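Local coordinates for protein alpha-/beta-galactoside alpha-2,3-sialyltransferase (Photobacterium phosphoreum, PDB 2ZWI) that probably catalyses the transfer of sialic acid from CMP-sialic acid to galactosides in alpha-2,3 linkage, and binds CMP and a zinc ion, at residues Q252-T257 and I290-M296; N335-Y340 and M355-V361. One frame throughout, in Å; residues are numbered along the deposited sequence.

In the fold
Both interactions belong to the Rossmann-like half of this GT-B enzyme that carries the six-stranded parallel sheet, and they follow one another along the chain with centres 21 Å apart. Interaction 1 pairs helices 249-259 and 287-294, which follow strands 236-240 and 275-279. Interaction 2 joins strand 334-340 to the end of helix 350-357. The two meet through helix 249-259: I255 CD1 packs on F339 CG at 3.7 Å, while I338 and Y340, alternating with F337 and F339, turn to helix 350-357 and the loop after it. Strand 334-340 is thus packed from both sides. Each contact approaches the CMP pocket: Q252 lies about 7 Å and M355 about 9 Å from the nucleotide, side chain to ligand.

Interaction 1: Q252-T257 and I290-M296; sequences QIDILT and IIDAHNM
H294 lays its imidazole against I253, L256 and T257 where two neighbouring helices pack on the parallel sheet of a Rossmann-like domain, half of the GT-B fold. The axes of the two short segments pass 9.8 Å apart at a crossing angle of -30°. With CG anti to the carbonyl carbon (chi1 -72°), the H294 ring bridges the gap between the helices. L256 CB lies over one ring face, 3.6 Å from the centroid and shifted toward the rim, a CH-pi contact. T257 CG2 comes to the ring edge beside CE1, a modelled approach too tight to be relied on. I253 crosses the imidazole obliquely, its CG2 near NE2, while its CG1 rests on I290 CA and on A293 CB, 3.9 Å from the latter. Deeper in, L256 CD1 touches I290 CG2 and runs tip to tip into M296 SD at 3.7 Å. M296 follows a Schellman motif, in which N295 takes positive phi and M296 N bonds back to I291 O. I290 CD1 sets its end slantwise against Q252, 3.9 Å from its CB; the Q252 amide is tied by OE1 to T242 N and by NE2 to T248 O, next to the CMP-binding G241. One polar bond joins the helices: H294 NE2 donates to I253 O over 2.8 Å with an N-H...O angle of 150°, and that oxygen also accepts from T257 N.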
loop_
_atom_site.group_PDB
_atom_site.type_symbol
_atom_site.label_atom_id
_atom_site.label_comp_id
_atom_site.label_asym_id
_atom_site.label_seq_id
_atom_site.Cartn_x
_atom_site.Cartn_y
_atom_site.Cartn_z
ATOM N N GLN A 252 22.487 6.318 -6.770
ATOM C CA GLN A 252 21.912 6.902 -5.559
ATOM C C GLN A 252 22.921 7.736 -4.734
ATOM O O GLN A 252 22.561 8.781 -4.188
ATOM C CB GLN A 252 21.238 5.816 -4.717
ATOM C CG GLN A 252 19.972 5.279 -5.411
ATOM C CD GLN A 252 19.405 4.045 -4.767
ATOM O OE1 GLN A 252 18.617 4.128 -3.827
ATOM N NE2 GLN A 252 19.777 2.882 -5.293
ATOM N N ILE A 253 24.167 7.271 -4.661
ATOM C CA ILE A 253 25.263 8.040 -4.040
ATOM C C ILE A 253 25.458 9.360 -4.777
ATOM O O ILE A 253 25.597 10.416 -4.146
ATOM C CB ILE A 253 26.597 7.231 -4.017
ATOM C CG1 ILE A 253 26.538 6.111 -2.975
ATOM C CG2 ILE A 253 27.804 8.131 -3.705
ATOM C CD1 ILE A 253 27.490 4.934 -3.286
ATOM N N ASP A 254 25.457 9.301 -6.109
ATOM C CA ASP A 254 25.610 10.490 -6.956
ATOM C C ASP A 254 24.466 11.502 -6.778
ATOM O O ASP A 254 24.706 12.719 -6.703
ATOM C CB ASP A 254 25.732 10.094 -8.431
ATOM C CG ASP A 254 27.083 9.449 -8.772
ATOM O OD1 ASP A 254 27.180 8.909 -9.896
ATOM O OD2 ASP A 254 28.039 9.477 -7.947
ATOM N N ILE A 255 23.238 10.989 -6.721
ATOM C CA ILE A 255 22.042 11.804 -6.436
ATOM C C ILE A 255 22.197 12.529 -5.105
ATOM O O ILE A 255 21.873 13.700 -5.000
ATOM C CB ILE A 255 20.739 10.967 -6.396
ATOM C CG1 ILE A 255 20.360 10.479 -7.791
ATOM C CG2 ILE A 255 19.557 11.788 -5.817
ATOM C CD1 ILE A 255 19.434 9.293 -7.779
ATOM N N LEU A 256 22.668 11.821 -4.091
ATOM C CA LEU A 256 22.893 12.432 -2.785
ATOM C C LEU A 256 24.008 13.487 -2.785
ATOM O O LEU A 256 23.911 14.483 -2.043
ATOM C CB LEU A 256 23.145 11.374 -1.727
ATOM C CG LEU A 256 21.854 10.765 -1.203
ATOM C CD1 LEU A 256 22.137 9.375 -0.624
ATOM C CD2 LEU A 256 21.174 11.694 -0.198
ATOM N N THR A 257 25.045 13.301 -3.605
ATOM C CA THR A 257 26.078 14.343 -3.661
ATOM C C THR A 257 25.603 15.583 -4.412
ATOM O O THR A 257 25.929 16.686 -4.011
ATOM C CB THR A 257 27.527 13.900 -4.086
ATOM O OG1 THR A 257 27.927 14.518 -5.324
ATOM C CG2 THR A 257 27.725 12.430 -4.100
ATOM N N ILE A 290 25.733 2.990 0.245
ATOM C CA ILE A 290 25.146 4.327 0.148
ATOM C C ILE A 290 25.293 5.081 1.477
ATOM O O ILE A 290 25.763 6.224 1.495
ATOM C CB ILE A 290 23.648 4.274 -0.289
ATOM C CG1 ILE A 290 23.470 3.447 -1.580
ATOM C CG2 ILE A 290 23.087 5.686 -0.461
ATOM C CD1 ILE A 290 22.015 3.156 -1.950
ATOM N N ILE A 291 24.909 4.424 2.578
ATOM C CA ILE A 291 24.923 5.010 3.929
ATOM C C ILE A 291 26.314 5.482 4.351
ATOM O O ILE A 291 26.461 6.525 4.990
ATOM C CB ILE A 291 24.351 4.018 4.994
ATOM C CG1 ILE A 291 22.831 3.921 4.880
ATOM C CG2 ILE A 291 24.717 4.445 6.416
ATOM C CD1 ILE A 291 22.242 2.691 5.574
ATOM N N ASP A 292 27.326 4.712 3.981
ATOM C CA ASP A 292 28.698 5.015 4.354
ATOM C C ASP A 292 29.223 6.188 3.557
ATOM O O ASP A 292 29.873 7.081 4.113
ATOM C CB ASP A 292 29.597 3.796 4.123
ATOM C CG ASP A 292 29.407 2.721 5.177
ATOM O OD1 ASP A 292 28.789 3.002 6.237
ATOM O OD2 ASP A 292 29.890 1.588 4.940
ATOM N N ALA A 293 28.932 6.188 2.254
ATOM C CA ALA A 293 29.433 7.222 1.351
ATOM C C ALA A 293 28.925 8.606 1.736
ATOM O O ALA A 293 29.541 9.618 1.357
ATOM C CB ALA A 293 29.080 6.897 -0.090
ATOM N N HIS A 294 27.827 8.649 2.497
ATOM C CA HIS A 294 27.208 9.917 2.876
ATOM C C HIS A 294 27.008 10.215 4.373
ATOM O O HIS A 294 26.449 11.261 4.727
ATOM C CB HIS A 294 25.933 10.160 2.072
ATOM C CG HIS A 294 26.200 10.502 0.644
ATOM N ND1 HIS A 294 26.788 11.690 0.265
ATOM C CD2 HIS A 294 25.999 9.801 -0.495
ATOM C CE1 HIS A 294 26.922 11.713 -1.047
ATOM N NE2 HIS A 294 26.448 10.580 -1.533
ATOM N N ASN A 295 27.480 9.323 5.237
ATOM C CA ASN A 295 27.308 9.474 6.688
ATOM C C ASN A 295 25.872 9.790 7.087
ATOM O O ASN A 295 25.595 10.777 7.773
ATOM C CB ASN A 295 28.267 10.523 7.256
ATOM C CG ASN A 295 29.697 10.060 7.240
ATOM O OD1 ASN A 295 29.988 8.889 6.973
ATOM N ND2 ASN A 295 30.608 10.977 7.525
ATOM N N MET A 296 24.964 8.929 6.656
ATOM C CA MET A 296 23.547 9.131 6.898
ATOM C C MET A 296 23.086 8.282 8.069
ATOM O O MET A 296 23.606 7.196 8.302
ATOM C CB MET A 296 22.764 8.778 5.640
ATOM C CG MET A 296 22.966 9.793 4.518
ATOM S SD MET A 296 22.108 9.310 3.035
ATOM C CE MET A 296 22.905 7.760 2.685
#

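Interaction 2: N335-Y340 and M355-V361; sequences NKFIFY and MIELNIV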
loop_
_atom_site.group_PDB
_atom_site.type_symbol
_atom_site.label_atom_id
_atom_site.label_comp_id
_atom_site.label_asym_id
_atom_site.label_seq_id
_atom_site.Cartn_x
_atom_site.Cartn_y
_atom_site.Cartn_z
ATOM N N ASN A 335 8.285 17.306 -0.394
ATOM C CA ASN A 335 9.000 16.453 -1.339
ATOM C C ASN A 335 10.002 17.296 -2.136
ATOM O O ASN A 335 9.597 18.123 -2.946
ATOM C CB ASN A 335 8.004 15.774 -2.284
ATOM C CG ASN A 335 8.635 14.682 -3.144
ATOM O OD1 ASN A 335 7.987 14.151 -4.043
ATOM N ND2 ASN A 335 9.889 14.350 -2.883
ATOM N N LYS A 336 11.298 17.097 -1.906
ATOM C CA LYS A 336 12.310 17.927 -2.554
ATOM C C LYS A 336 12.653 17.531 -3.994
ATOM O O LYS A 336 12.969 18.395 -4.812
ATOM C CB LYS A 336 13.584 18.029 -1.698
ATOM C CG LYS A 336 13.393 18.817 -0.405
ATOM C CD LYS A 336 14.726 19.188 0.206
ATOM C CE LYS A 336 14.563 19.908 1.527
ATOM N NZ LYS A 336 13.883 21.205 1.381
ATOM N N PHE A 337 12.593 16.233 -4.297
ATOM C CA PHE A 337 12.926 15.700 -5.626
ATOM C C PHE A 337 12.574 14.214 -5.687
ATOM O O PHE A 337 12.605 13.534 -4.662
ATOM C CB PHE A 337 14.421 15.896 -5.955
ATOM C CG PHE A 337 15.367 15.315 -4.925
ATOM C CD1 PHE A 337 15.740 13.972 -4.975
ATOM C CD2 PHE A 337 15.874 16.110 -3.899
ATOM C CE1 PHE A 337 16.602 13.430 -4.025
ATOM C CE2 PHE A 337 16.737 15.575 -2.944
ATOM C CZ PHE A 337 17.100 14.231 -3.012
ATOM N N ILE A 338 12.211 13.721 -6.872
ATOM C CA ILE A 338 12.131 12.274 -7.106
ATOM C C ILE A 338 12.886 11.912 -8.383
ATOM O O ILE A 338 12.680 12.533 -9.430
ATOM C CB ILE A 338 10.672 11.736 -7.208
ATOM C CG1 ILE A 338 9.815 12.181 -6.013
ATOM C CG2 ILE A 338 10.672 10.213 -7.283
ATOM C CD1 ILE A 338 8.358 11.661 -6.084
ATOM N N PHE A 339 13.772 10.923 -8.286
ATOM C CA PHE A 339 14.476 10.402 -9.453
ATOM C C PHE A 339 13.831 9.128 -9.944
ATOM O O PHE A 339 13.483 8.243 -9.159
ATOM C CB PHE A 339 15.959 10.151 -9.176
ATOM C CG PHE A 339 16.806 11.390 -9.267
ATOM C CD1 PHE A 339 17.648 11.596 -10.360
ATOM C CD2 PHE A 339 16.743 12.362 -8.271
ATOM C CE1 PHE A 339 18.424 12.753 -10.454
ATOM C CE2 PHE A 339 17.504 13.520 -8.363
ATOM C CZ PHE A 339 18.352 13.715 -9.448
ATOM N N TYR A 340 13.701 9.051 -11.257
ATOM C CA TYR A 340 13.105 7.902 -11.914
ATOM C C TYR A 340 14.086 7.287 -12.914
ATOM O O TYR A 340 14.840 8.000 -13.578
ATOM C CB TYR A 340 11.845 8.335 -12.660
ATOM C CG TYR A 340 10.767 8.966 -11.801
ATOM C CD1 TYR A 340 10.761 10.340 -11.548
ATOM C CD2 TYR A 340 9.747 8.183 -11.245
ATOM C CE1 TYR A 340 9.753 10.925 -10.768
ATOM C CE2 TYR A 340 8.742 8.755 -10.467
ATOM C CZ TYR A 340 8.750 10.125 -10.237
ATOM O OH TYR A 340 7.751 10.695 -9.476
ATOM N N MET A 355 2.043 10.664 -10.668
ATOM C CA MET A 355 2.585 11.329 -9.476
ATOM C C MET A 355 2.503 12.851 -9.614
ATOM O O MET A 355 2.213 13.555 -8.640
ATOM C CB MET A 355 4.000 10.839 -9.161
ATOM C CG MET A 355 4.010 9.369 -8.681
ATOM S SD MET A 355 5.629 8.628 -8.368
ATOM C CE MET A 355 5.940 9.200 -6.703
ATOM N N ILE A 356 2.714 13.358 -10.828
ATOM C CA ILE A 356 2.493 14.790 -11.082
ATOM C C ILE A 356 1.015 15.165 -10.914
ATOM O O ILE A 356 0.691 16.125 -10.201
ATOM C CB ILE A 356 3.047 15.229 -12.461
ATOM C CG1 ILE A 356 4.579 15.277 -12.418
ATOM C CG2 ILE A 356 2.469 16.582 -12.887
ATOM C CD1 ILE A 356 5.241 15.283 -13.817
ATOM N N GLU A 357 0.127 14.396 -11.546
ATOM C CA GLU A 357 -1.325 14.662 -11.484
ATOM C C GLU A 357 -1.892 14.675 -10.064
ATOM O O GLU A 357 -2.801 15.460 -9.758
ATOM C CB GLU A 357 -2.111 13.673 -12.352
ATOM C CG GLU A 357 -1.848 13.810 -13.849
ATOM C CD GLU A 357 -2.151 15.210 -14.374
ATOM O OE1 GLU A 357 -1.254 15.838 -14.981
ATOM O OE2 GLU A 357 -3.285 15.683 -14.155
ATOM N N LEU A 358 -1.342 13.821 -9.202
ATOM C CA LEU A 358 -1.755 13.731 -7.795
ATOM C C LEU A 358 -1.067 14.740 -6.880
ATOM O O LEU A 358 -1.274 14.730 -5.664
ATOM C CB LEU A 358 -1.497 12.317 -7.270
ATOM C CG LEU A 358 -2.468 11.254 -7.790
ATOM C CD1 LEU A 358 -1.911 9.882 -7.507
ATOM C CD2 LEU A 358 -3.821 11.424 -7.125
ATOM N N ASN A 359 -0.246 15.600 -7.475
ATOM C CA ASN A 359 0.534 16.597 -6.743
ATOM C C ASN A 359 1.418 15.981 -5.657
ATOM O O ASN A 359 1.637 16.575 -4.608
ATOM C CB ASN A 359 -0.382 17.697 -6.178
ATOM C CG ASN A 359 -1.232 18.337 -7.248
ATOM O OD1 ASN A 359 -0.755 19.170 -8.019
ATOM N ND2 ASN A 359 -2.502 17.947 -7.313
ATOM N N ILE A 360 1.905 14.772 -5.925
ATOM C CA ILE A 360 2.871 14.104 -5.060
ATOM C C ILE A 360 4.233 14.794 -5.226
ATOM O O ILE A 360 5.025 14.882 -4.288
ATOM C CB ILE A 360 2.948 12.582 -5.391
ATOM C CG1 ILE A 360 1.664 11.877 -4.907
ATOM C CG2 ILE A 360 4.189 11.941 -4.761
ATOM C CD1 ILE A 360 1.461 10.476 -5.463
ATOM N N VAL A 361 4.477 15.286 -6.438
ATOM C CA VAL A 361 5.731 15.926 -6.796
ATOM C C VAL A 361 5.451 17.023 -7.815
ATOM O O VAL A 361 4.635 16.846 -8.728
ATOM C CB VAL A 361 6.751 14.879 -7.357
ATOM C CG1 VAL A 361 6.218 14.196 -8.632
ATOM C CG2 VAL A 361 8.154 15.489 -7.567
#
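The Y340 ring receives M355 SD at its edge, essentially in its plane, and I338 CG2 over one face, 3.5 Å above the plane and shifted toward the rim. The sulfur lies 5.0 Å from the Y340 centroid, an edge-on Met-aromatic contact, and only 3.2 Å from Y340 OH. That hydroxyl is buried against M355 and V361 CG1 and has no hydrogen-bonding partner in the model. M355 is extended to SD and then bends (chi3 84°), which carries CE across to I338 CD1 at 3.5 Å; the two side chains cross at about a right angle. I338 CD1 also packs on V361 CB at 3.8 Å and more loosely on I360 CG2. A second flat group at the contact, the N335 amide, reaches out with CG anti to the backbone N (chi1 -170°). Its OD1 lies 3.1 Å from I360 O, two acceptors that cannot bond each other, and 3.6 Å from V361 CB. Its ND2 makes weak bonds to F337 O and V318 O. N359, with positive phi, ends helix 350-357 in a Schellman motif, I360 N bonding to M355 O, and V361 follows against N335 and I338. F326 and F327 of helix 325-328 pack on M355, whose side chain is about 6 Å from that of the CMP-binding S323. Strand 334-340, helix 350-357 and strand 366-368 form a beta-alpha-beta crossover of the kind that builds Rossmann-like domains.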